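Local coordinates for maternal effect protein oskar (Drosophila melanogaster, PDB 5A4A) that probably binds RNA through this OSK domain, which has an SGNH-hydrolase-like fold, as part of its role in inducing the Drosophila germ line, at residues L41-R46 with L52-C57; Q98-F103 with N142-S147. All blocks are in the same frame, centred on the assembly; numbering follows the deposited sequence.

Contact 1. Residues L41-R46 with L52-C57. With SO4 (sulfate ion), chain F; SO4 (sulfate ion), chain E.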
ATOM      1  N   LEU A  41      13.781  -2.517  -4.995  1.00 12.30           N
ATOM      2  CA  LEU A  41      13.457  -3.910  -5.328  1.00 12.65           C
ATOM      3  C   LEU A  41      13.445  -4.232  -6.827  1.00 14.21           C
ATOM      4  O   LEU A  41      12.918  -5.268  -7.236  1.00 16.67           O
ATOM      5  CB  LEU A  41      12.121  -4.316  -4.679  1.00 12.33           C
ATOM      6  CG  LEU A  41      12.065  -4.176  -3.153  1.00 12.91           C
ATOM      7  CD1 LEU A  41      10.627  -4.286  -2.652  1.00 12.01           C
ATOM      8  CD2 LEU A  41      12.933  -5.237  -2.481  1.00 16.67           C
ATOM      9  N   LYS A  42      14.018  -3.338  -7.634  1.00 14.27           N
ATOM     10  CA  LYS A  42      14.227  -3.578  -9.069  1.00 18.64           C
ATOM     11  C   LYS A  42      12.951  -3.836  -9.868  1.00 18.51           C
ATOM     12  O   LYS A  42      12.981  -4.521 -10.887  1.00 17.85           O
ATOM     13  CB  LYS A  42      15.201  -4.741  -9.280  1.00 17.98           C
ATOM     14  CG  LYS A  42      16.574  -4.505  -8.672  1.00 26.92           C
ATOM     15  CD  LYS A  42      17.498  -5.686  -8.931  1.00 32.80           C
ATOM     16  CE  LYS A  42      18.939  -5.329  -8.605  1.00 44.09           C
ATOM     17  NZ  LYS A  42      19.840  -6.514  -8.687  1.00 54.25           N
ATOM     18  N   CYS A  43      11.830  -3.285  -9.429  1.00 14.24           N
ATOM     19  CA  CYS A  43      10.591  -3.513 -10.171  1.00 13.82           C
ATOM     20  C   CYS A  43      10.545  -2.700 -11.465  1.00 13.97           C
ATOM     21  O   CYS A  43      11.254  -1.706 -11.612  1.00 14.95           O
ATOM     22  CB  CYS A  43       9.344  -3.267  -9.302  1.00 15.49           C
ATOM     23  SG  CYS A  43       8.779  -1.556  -9.167  1.00 18.65           S
ATOM     24  N   ARG A  44       9.711  -3.153 -12.396  1.00 11.62           N
ATOM     25  CA  ARG A  44       9.510  -2.488 -13.685  1.00 11.75           C
ATOM     26  C   ARG A  44       8.054  -2.051 -13.776  1.00 11.83           C
ATOM     27  O   ARG A  44       7.183  -2.667 -13.166  1.00 14.11           O
ATOM     28  CB  ARG A  44       9.815  -3.461 -14.821  1.00 18.40           C
ATOM     29  CG  ARG A  44      11.224  -4.045 -14.781  1.00 23.79           C
ATOM     30  CD  ARG A  44      12.264  -2.982 -15.080  1.00 27.00           C
ATOM     31  NE  ARG A  44      12.062  -2.409 -16.407  1.00 31.05           N
ATOM     32  CZ  ARG A  44      12.448  -2.991 -17.538  1.00 37.31           C
ATOM     33  NH1 ARG A  44      13.068  -4.165 -17.509  1.00 36.72           N
ATOM     34  NH2 ARG A  44      12.214  -2.400 -18.699  1.00 34.78           N
ATOM     35  N   PHE A  45       7.776  -1.011 -14.551  1.00 12.72           N
ATOM     36  CA  PHE A  45       6.401  -0.529 -14.669  1.00 14.28           C
ATOM     37  C   PHE A  45       5.705  -1.228 -15.831  1.00 17.80           C
ATOM     38  O   PHE A  45       6.348  -1.571 -16.813  1.00 17.99           O
ATOM     39  CB  PHE A  45       6.378   0.991 -14.876  1.00 14.31           C
ATOM     40  CG  PHE A  45       6.962   1.775 -13.735  1.00 11.93           C
ATOM     41  CD1 PHE A  45       6.556   1.542 -12.424  1.00 14.47           C
ATOM     42  CD2 PHE A  45       7.938   2.741 -13.973  1.00 16.24           C
ATOM     43  CE1 PHE A  45       7.107   2.264 -11.370  1.00 15.33           C
ATOM     44  CE2 PHE A  45       8.485   3.473 -12.917  1.00 14.87           C
ATOM     45  CZ  PHE A  45       8.066   3.226 -11.614  1.00 10.66           C
ATOM     46  N   ARG A  46       4.401  -1.459 -15.717  1.00 10.35           N
ATOM     47  CA  ARG A  46       3.652  -2.082 -16.805  1.00 10.87           C
ATOM     48  C   ARG A  46       3.570  -1.128 -17.988  1.00 11.44           C
ATOM     49  O   ARG A  46       3.135   0.019 -17.835  1.00 14.52           O
ATOM     50  CB  ARG A  46       2.245  -2.438 -16.353  1.00 10.63           C
ATOM     51  CG  ARG A  46       2.206  -3.569 -15.318  1.00 10.49           C
ATOM     52  CD  ARG A  46       2.691  -4.857 -15.964  1.00 11.20           C
ATOM     53  NE  ARG A  46       2.631  -6.005 -15.061  1.00 14.78           N
ATOM     54  CZ  ARG A  46       1.678  -6.929 -15.106  1.00 16.55           C
ATOM     55  NH1 ARG A  46       0.705  -6.820 -16.002  1.00 17.63           N
ATOM     56  NH2 ARG A  46       1.697  -7.953 -14.254  1.00 15.24           N
ATOM     57  N   LEU A  52       0.650   4.507 -13.545  1.00 11.60           N
ATOM     58  CA  LEU A  52       1.872   3.789 -13.240  1.00  8.74           C
ATOM     59  C   LEU A  52       1.552   2.644 -12.292  1.00 11.98           C
ATOM     60  O   LEU A  52       0.847   2.830 -11.297  1.00 11.94           O
ATOM     61  CB  LEU A  52       2.837   4.722 -12.528  1.00 13.44           C
ATOM     62  CG  LEU A  52       4.328   4.569 -12.764  1.00 21.31           C
ATOM     63  CD1 LEU A  52       4.626   4.752 -14.255  1.00 16.29           C
ATOM     64  CD2 LEU A  52       5.054   5.605 -11.943  1.00 19.72           C
ATOM     65  N   GLN A  53       2.079   1.464 -12.593  1.00 10.84           N
ATOM     66  CA  GLN A  53       1.880   0.323 -11.707  1.00  9.88           C
ATOM     67  C   GLN A  53       2.912  -0.753 -11.982  1.00 11.09           C
ATOM     68  O   GLN A  53       3.544  -0.763 -13.036  1.00 11.37           O
ATOM     69  CB  GLN A  53       0.473  -0.244 -11.881  1.00 10.60           C
ATOM     70  CG  GLN A  53       0.132  -0.656 -13.318  1.00 10.48           C
ATOM     71  CD  GLN A  53      -1.367  -0.722 -13.542  1.00 13.35           C
ATOM     72  OE1 GLN A  53      -1.998  -1.762 -13.314  1.00 16.61           O
ATOM     73  NE2 GLN A  53      -1.952   0.399 -13.964  1.00 13.60           N
ATOM     74  N   SER A  54       3.068  -1.659 -11.021  1.00  8.82           N
ATOM     75  CA  SER A  54       3.961  -2.796 -11.152  1.00 10.31           C
ATOM     76  C   SER A  54       3.332  -3.871 -10.299  1.00 14.73           C
ATOM     77  O   SER A  54       3.304  -3.737  -9.088  1.00 14.80           O
ATOM     78  CB  SER A  54       5.346  -2.472 -10.594  1.00 13.05           C
ATOM     79  OG  SER A  54       6.220  -3.580 -10.727  1.00 16.02           O
ATOM     80  N   GLY A  55       2.801  -4.910 -10.930  1.00 16.38           N
ATOM     81  CA  GLY A  55       2.081  -5.940 -10.199  1.00 14.86           C
ATOM     82  C   GLY A  55       0.885  -5.360  -9.462  1.00 14.85           C
ATOM     83  O   GLY A  55       0.075  -4.635 -10.049  1.00 15.47           O
ATOM     84  N   LEU A  56       0.773  -5.684  -8.174  1.00 11.22           N
ATOM     85  CA  LEU A  56      -0.341  -5.212  -7.358  1.00 10.45           C
ATOM     86  C   LEU A  56      -0.067  -3.855  -6.697  1.00 13.83           C
ATOM     87  O   LEU A  56      -0.848  -3.400  -5.862  1.00 13.02           O
ATOM     88  CB  LEU A  56      -0.703  -6.269  -6.299  1.00  9.49           C
ATOM     89  CG  LEU A  56      -0.981  -7.665  -6.863  1.00 12.42           C
ATOM     90  CD1 LEU A  56      -1.235  -8.663  -5.728  1.00 13.12           C
ATOM     91  CD2 LEU A  56      -2.162  -7.649  -7.819  1.00 15.79           C
ATOM     92  N   CYS A  57       1.033  -3.207  -7.072  1.00 11.61           N
ATOM     93  CA  CYS A  57       1.284  -1.825  -6.666  1.00  7.89           C
ATOM     94  C   CYS A  57       0.850  -0.876  -7.770  1.00  9.48           C
ATOM     95  O   CYS A  57       1.445  -0.869  -8.838  1.00 13.11           O
ATOM     96  CB  CYS A  57       2.773  -1.599  -6.364  1.00  7.87           C
ATOM     97  SG  CYS A  57       3.295  -2.408  -4.820  1.00 11.96           S
TER
HETATM   98  S   SO4 F1611      10.328   0.730 -17.061  1.00 26.01           S
HETATM   99  O1  SO4 F1611      11.434   1.654 -16.853  1.00 25.56           O
HETATM  100  O2  SO4 F1611       9.084   1.475 -17.216  1.00 28.18           O
HETATM  101  O3  SO4 F1611      10.585  -0.068 -18.254  1.00 28.90           O
HETATM  102  O4  SO4 F1611      10.202  -0.169 -15.910  1.00 22.61           O
HETATM  103  S   SO4 E1610       1.037  -4.884 -19.394  1.00 17.84           S
HETATM  104  O1  SO4 E1610       1.507  -3.516 -19.584  1.00 19.64           O
HETATM  105  O2  SO4 E1610       0.304  -5.318 -20.583  1.00 18.35           O
HETATM  106  O3  SO4 E1610       2.183  -5.761 -19.167  1.00 18.20           O
HETATM  107  O4  SO4 E1610       0.143  -4.951 -18.255  1.00 18.65           O
HETATM  108  O   HOH W   1       2.422   1.494 -15.666  1.00 11.74           O

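Contact 2. Residues Q98-F103 with N142-S147. With SO4 (sulfate ion), chain G.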
ATOM      1  N   GLN A  98     -16.212   4.516   6.246  1.00 16.86           N
ATOM      2  CA  GLN A  98     -16.232   3.879   4.944  1.00 14.71           C
ATOM      3  C   GLN A  98     -14.906   3.160   4.694  1.00 14.12           C
ATOM      4  O   GLN A  98     -14.876   2.052   4.158  1.00 14.63           O
ATOM      5  CB  GLN A  98     -16.460   4.954   3.888  1.00 23.25           C
ATOM      6  CG  GLN A  98     -17.019   4.480   2.584  1.00 33.70           C
ATOM      7  CD  GLN A  98     -17.207   5.644   1.629  1.00 42.41           C
ATOM      8  OE1 GLN A  98     -16.338   5.928   0.813  1.00 45.37           O
ATOM      9  NE2 GLN A  98     -18.333   6.346   1.754  1.00 45.75           N
ATOM     10  N   ILE A  99     -13.811   3.802   5.085  1.00 12.80           N
ATOM     11  CA  ILE A  99     -12.480   3.217   4.964  1.00 11.62           C
ATOM     12  C   ILE A  99     -12.388   1.901   5.747  1.00 14.80           C
ATOM     13  O   ILE A  99     -11.875   0.896   5.250  1.00 13.26           O
ATOM     14  CB  ILE A  99     -11.402   4.215   5.455  1.00 13.31           C
ATOM     15  CG1 ILE A  99     -11.344   5.423   4.513  1.00 15.66           C
ATOM     16  CG2 ILE A  99     -10.040   3.556   5.556  1.00 18.54           C
ATOM     17  CD1 ILE A  99     -10.377   6.518   4.952  1.00 17.36           C
ATOM     18  N   GLU A 100     -12.889   1.915   6.975  1.00 13.91           N
ATOM     19  CA  GLU A 100     -12.870   0.722   7.815  1.00 13.92           C
ATOM     20  C   GLU A 100     -13.791  -0.358   7.248  1.00 14.05           C
ATOM     21  O   GLU A 100     -13.434  -1.537   7.204  1.00 15.93           O
ATOM     22  CB  GLU A 100     -13.235   1.093   9.255  1.00 14.42           C
ATOM     23  CG  GLU A 100     -12.135   1.921   9.909  1.00 14.76           C
ATOM     24  CD  GLU A 100     -12.514   2.491  11.257  1.00 20.59           C
ATOM     25  OE1 GLU A 100     -13.701   2.415  11.627  1.00 21.50           O
ATOM     26  OE2 GLU A 100     -11.612   3.024  11.942  1.00 19.90           O
ATOM     27  N   HIS A 101     -14.973   0.054   6.806  1.00 14.10           N
ATOM     28  CA  HIS A 101     -15.906  -0.860   6.142  1.00 17.87           C
ATOM     29  C   HIS A 101     -15.266  -1.547   4.927  1.00 16.36           C
ATOM     30  O   HIS A 101     -15.361  -2.767   4.762  1.00 13.69           O
ATOM     31  CB  HIS A 101     -17.162  -0.097   5.721  1.00 17.32           C
ATOM     32  CG  HIS A 101     -18.084  -0.883   4.846  1.00 21.75           C
ATOM     33  ND1 HIS A 101     -18.919  -1.866   5.335  1.00 29.50           N
ATOM     34  CD2 HIS A 101     -18.301  -0.840   3.511  1.00 23.38           C
ATOM     35  CE1 HIS A 101     -19.613  -2.388   4.341  1.00 29.51           C
ATOM     36  NE2 HIS A 101     -19.258  -1.781   3.223  1.00 25.86           N
ATOM     37  N   ASP A 102     -14.622  -0.758   4.072  1.00 15.57           N
ATOM     38  CA  ASP A 102     -13.970  -1.291   2.876  1.00 13.88           C
ATOM     39  C   ASP A 102     -12.822  -2.232   3.232  1.00 14.08           C
ATOM     40  O   ASP A 102     -12.655  -3.287   2.617  1.00 12.53           O
ATOM     41  CB  ASP A 102     -13.438  -0.148   1.996  1.00 13.69           C
ATOM     42  CG  ASP A 102     -14.545   0.693   1.388  1.00 16.78           C
ATOM     43  OD1 ASP A 102     -15.724   0.284   1.456  1.00 15.23           O
ATOM     44  OD2 ASP A 102     -14.234   1.770   0.827  1.00 20.20           O
ATOM     45  N   PHE A 103     -12.030  -1.851   4.229  1.00  9.85           N
ATOM     46  CA  PHE A 103     -10.900  -2.668   4.646  1.00 11.85           C
ATOM     47  C   PHE A 103     -11.375  -4.023   5.202  1.00 13.54           C
ATOM     48  O   PHE A 103     -10.793  -5.067   4.905  1.00 11.70           O
ATOM     49  CB  PHE A 103     -10.033  -1.919   5.665  1.00 13.07           C
ATOM     50  CG  PHE A 103      -8.747  -2.629   5.991  1.00 10.97           C
ATOM     51  CD1 PHE A 103      -7.658  -2.517   5.150  1.00 17.31           C
ATOM     52  CD2 PHE A 103      -8.643  -3.423   7.127  1.00 11.73           C
ATOM     53  CE1 PHE A 103      -6.475  -3.168   5.429  1.00 17.79           C
ATOM     54  CE2 PHE A 103      -7.459  -4.084   7.416  1.00 14.69           C
ATOM     55  CZ  PHE A 103      -6.377  -3.960   6.566  1.00 14.24           C
ATOM     56  N   ASN A 142      -4.897   3.051  11.589  1.00 12.98           N
ATOM     57  CA  ASN A 142      -3.812   2.160  11.968  1.00 11.72           C
ATOM     58  C   ASN A 142      -4.200   1.315  13.169  1.00 10.88           C
ATOM     59  O   ASN A 142      -3.874   0.127  13.217  1.00 13.86           O
ATOM     60  CB  ASN A 142      -2.511   2.918  12.249  1.00  9.16           C
ATOM     61  CG  ASN A 142      -1.786   3.319  10.980  1.00 10.48           C
ATOM     62  OD1 ASN A 142      -2.159   2.902   9.894  1.00 13.21           O
ATOM     63  ND2 ASN A 142      -0.728   4.109  11.120  1.00 12.45           N
ATOM     64  N   LYS A 143      -4.908   1.916  14.127  1.00 10.33           N
ATOM     65  CA  LYS A 143      -5.419   1.149  15.269  1.00 11.39           C
ATOM     66  C   LYS A 143      -6.434   0.107  14.800  1.00 14.21           C
ATOM     67  O   LYS A 143      -6.469  -1.017  15.329  1.00 16.16           O
ATOM     68  CB  LYS A 143      -6.050   2.069  16.321  1.00 13.67           C
ATOM     69  CG  LYS A 143      -5.045   2.752  17.222  1.00 22.17           C
ATOM     70  CD  LYS A 143      -5.732   3.580  18.308  1.00 29.96           C
ATOM     71  CE  LYS A 143      -6.361   2.703  19.376  1.00 37.31           C
ATOM     72  NZ  LYS A 143      -7.060   3.529  20.405  1.00 41.52           N
ATOM     73  N   PHE A 144      -7.251   0.480  13.813  1.00 11.26           N
ATOM     74  CA  PHE A 144      -8.245  -0.426  13.240  1.00 16.05           C
ATOM     75  C   PHE A 144      -7.569  -1.614  12.562  1.00 16.88           C
ATOM     76  O   PHE A 144      -8.014  -2.750  12.731  1.00 18.53           O
ATOM     77  CB  PHE A 144      -9.182   0.294  12.256  1.00 14.04           C
ATOM     78  CG  PHE A 144     -10.250  -0.600  11.655  1.00 14.84           C
ATOM     79  CD1 PHE A 144     -11.411  -0.892  12.357  1.00 18.14           C
ATOM     80  CD2 PHE A 144     -10.090  -1.140  10.390  1.00 18.15           C
ATOM     81  CE1 PHE A 144     -12.386  -1.711  11.814  1.00 22.74           C
ATOM     82  CE2 PHE A 144     -11.060  -1.961   9.837  1.00 14.80           C
ATOM     83  CZ  PHE A 144     -12.211  -2.244  10.548  1.00 22.56           C
ATOM     84  N   ILE A 145      -6.497  -1.363  11.809  1.00 11.44           N
ATOM     85  CA  ILE A 145      -5.768  -2.475  11.185  1.00 13.99           C
ATOM     86  C   ILE A 145      -5.329  -3.475  12.259  1.00 17.60           C
ATOM     87  O   ILE A 145      -5.510  -4.692  12.120  1.00 14.35           O
ATOM     88  CB  ILE A 145      -4.538  -1.995  10.386  1.00 11.46           C
ATOM     89  CG1 ILE A 145      -4.976  -1.222   9.136  1.00 10.61           C
ATOM     90  CG2 ILE A 145      -3.650  -3.189   9.985  1.00 13.84           C
ATOM     91  CD1 ILE A 145      -3.855  -0.464   8.449  1.00 11.53           C
ATOM     92  N   ARG A 146      -4.764  -2.953  13.336  1.00 13.86           N
ATOM     93  CA  ARG A 146      -4.233  -3.789  14.390  1.00 15.63           C
ATOM     94  C   ARG A 146      -5.327  -4.624  15.065  1.00 19.14           C
ATOM     95  O   ARG A 146      -5.103  -5.790  15.412  1.00 18.57           O
ATOM     96  CB  ARG A 146      -3.487  -2.943  15.427  1.00 14.44           C
ATOM     97  CG  ARG A 146      -2.869  -3.779  16.533  1.00 23.45           C
ATOM     98  CD  ARG A 146      -1.606  -3.154  17.096  1.00 33.67           C
ATOM     99  NE  ARG A 146      -1.866  -2.251  18.210  1.00 40.51           N
ATOM    100  N   SER A 147      -6.509  -4.042  15.240  1.00 19.01           N
ATOM    101  CA  SER A 147      -7.590  -4.747  15.928  1.00 19.42           C
ATOM    102  C   SER A 147      -8.366  -5.685  14.992  1.00 21.52           C
ATOM    103  O   SER A 147      -8.704  -6.806  15.363  1.00 22.00           O
ATOM    104  CB  SER A 147      -8.535  -3.753  16.613  1.00 23.26           C
ATOM    105  OG  SER A 147      -9.192  -2.939  15.661  1.00 31.11           O
TER
HETATM  106  S   SO4 G1612     -19.487  -2.637  -0.974  1.00 44.80           S
HETATM  107  O1  SO4 G1612     -20.000  -2.086  -2.229  1.00 45.00           O
HETATM  108  O2  SO4 G1612     -19.187  -4.055  -1.174  1.00 42.71           O
HETATM  109  O3  SO4 G1612     -18.277  -1.908  -0.593  1.00 47.14           O
HETATM  110  O4  SO4 G1612     -20.477  -2.497   0.091  1.00 45.52           O

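Contact 1. Residues L41-R46 with L52-C57
Ser54 turns its hydroxyl directly away from its own backbone N (chi1 -180°), and that rotation carries OG to the main chain of the loop that follows helix 31-40. There OG gives its proton to Arg44 O at 2.8 Å, approaching somewhat out of the plane of that carbonyl. Cys43 packs against the same hydroxyl, its CB 3.4 Å from Ser54 OG.

Two residues further along the loop, the backbones bond directly: Arg46 N donates to Gln53 O at 2.9 Å in a nearly straight bond (163°). The same oxygen also takes a CA-H...O contact from Phe45, with CA 3.3 Å from Gln53 O. A water accepts from Gln53 N and lies within hydrogen-bonding distance of Arg46 O, so solvent may also link the backbones.

Phe45 lays one ring face against Leu52, whose CG sits almost above the ring centre, 3.8 Å from the centroid and 12° off the normal. The two methyls of Leu52 spread over different parts of the ring, Leu52 CD1 towards Phe45 CG and Leu52 CD2 towards Phe45 CZ. Leu34 and Arg38 of helix 31-40 also touch Phe45. Arg46 crosses to Gln53 with its aliphatic part, while its guanidinium pairs with Asp19 in a salt bridge and reaches the carbonyls of Thr13 and Ser10.

Both arginines also hold sulfate. Phe45 N donates to O4 of the chain F sulfate at 2.9 Å, and Arg44 NE reaches that same O4 at 3.0 Å, while its NH2 donates to O3. Arg46 NH1 bonds O4 of the chain E sulfate. The ions probably came from the crystallisation liquor, but anions held by arginines and a backbone N-H are consistent with a surface able to receive phosphate groups of RNA.

Contact 2. Residues Q98-F103 with N142-S147
Immediately before Phe103, which packs on Phe144 and Ile145 of the neighbouring helix, Asp102 N bonds Gln98 O at 2.8 Å, an ordinary helical turn. No hydrogen bond joins the two segments; side chains pack instead.

Glu100 lays its extended chain over one face of the Phe144 ring, with CG above the centre and 3.7 Å from the centroid. Its carboxylate, nearly parallel to the ring (15°), is displaced past the CG-CD1 edge, OE2 towards Phe144 CB. At the far end of the ring, Phe144 CE2 comes within 3.6 Å of Glu100 O. Phe144 points its ring at the other helix because CG stands anti to the backbone N (chi1 -179°).

Segments 98-103 and 142-147 of helices 96-112 and 132-148 run roughly parallel, crossing at -28° with axes 10.9 Å apart. Each helix links parallel strands in a beta-alpha-beta crossover of the SGNH-hydrolase-type fold, the first between strands 80-84 and 116-120, the second between 116-120 and 154-155. Phe103 and Ile145 both rest on Leu119 of the shared strand.

Nearer the sheet, Phe103 CD2 meets the edge of the Phe144 ring at CE2, 3.9 Å away. Ile145 CG1 lies over a face of the Phe103 ring, 4.0 Å from CZ, and Phe141 meets that ring edge-to-face. Replacing Phe144 by an alanine would probably open a gap between the helices, leaving the Glu100 chain without the surface it lies on and Phe103 without its neighbour at CD2. Away from Phe144, His101 NE2 makes a weak bond of 3.4 Å to O4 of a sulfate that Arg67 also holds.

In the fold
The two contacts lie on opposite sides of the chain's centre, their centres 26 Å apart and their nearest atoms about 13 Å apart, so neither touches the other. They come in series: contact 1 closes early, before contact 2 pairs helices 96-112 and 132-148. One mixed sheet connects them. Strand 56-58 pairs with 25-29, which pairs with 80-84, then 116-120, the strand under contact 2. Contact 1 thus joins the loop after helix 31-40 to strand 53-54 near one end of the sheet, and contact 2 packs two covering helices towards the other. Sulfates lie beside contact 1 and, weakly bonded to His101, near contact 2; at most this suggests anion-accepting surfaces on an RNA-binding domain.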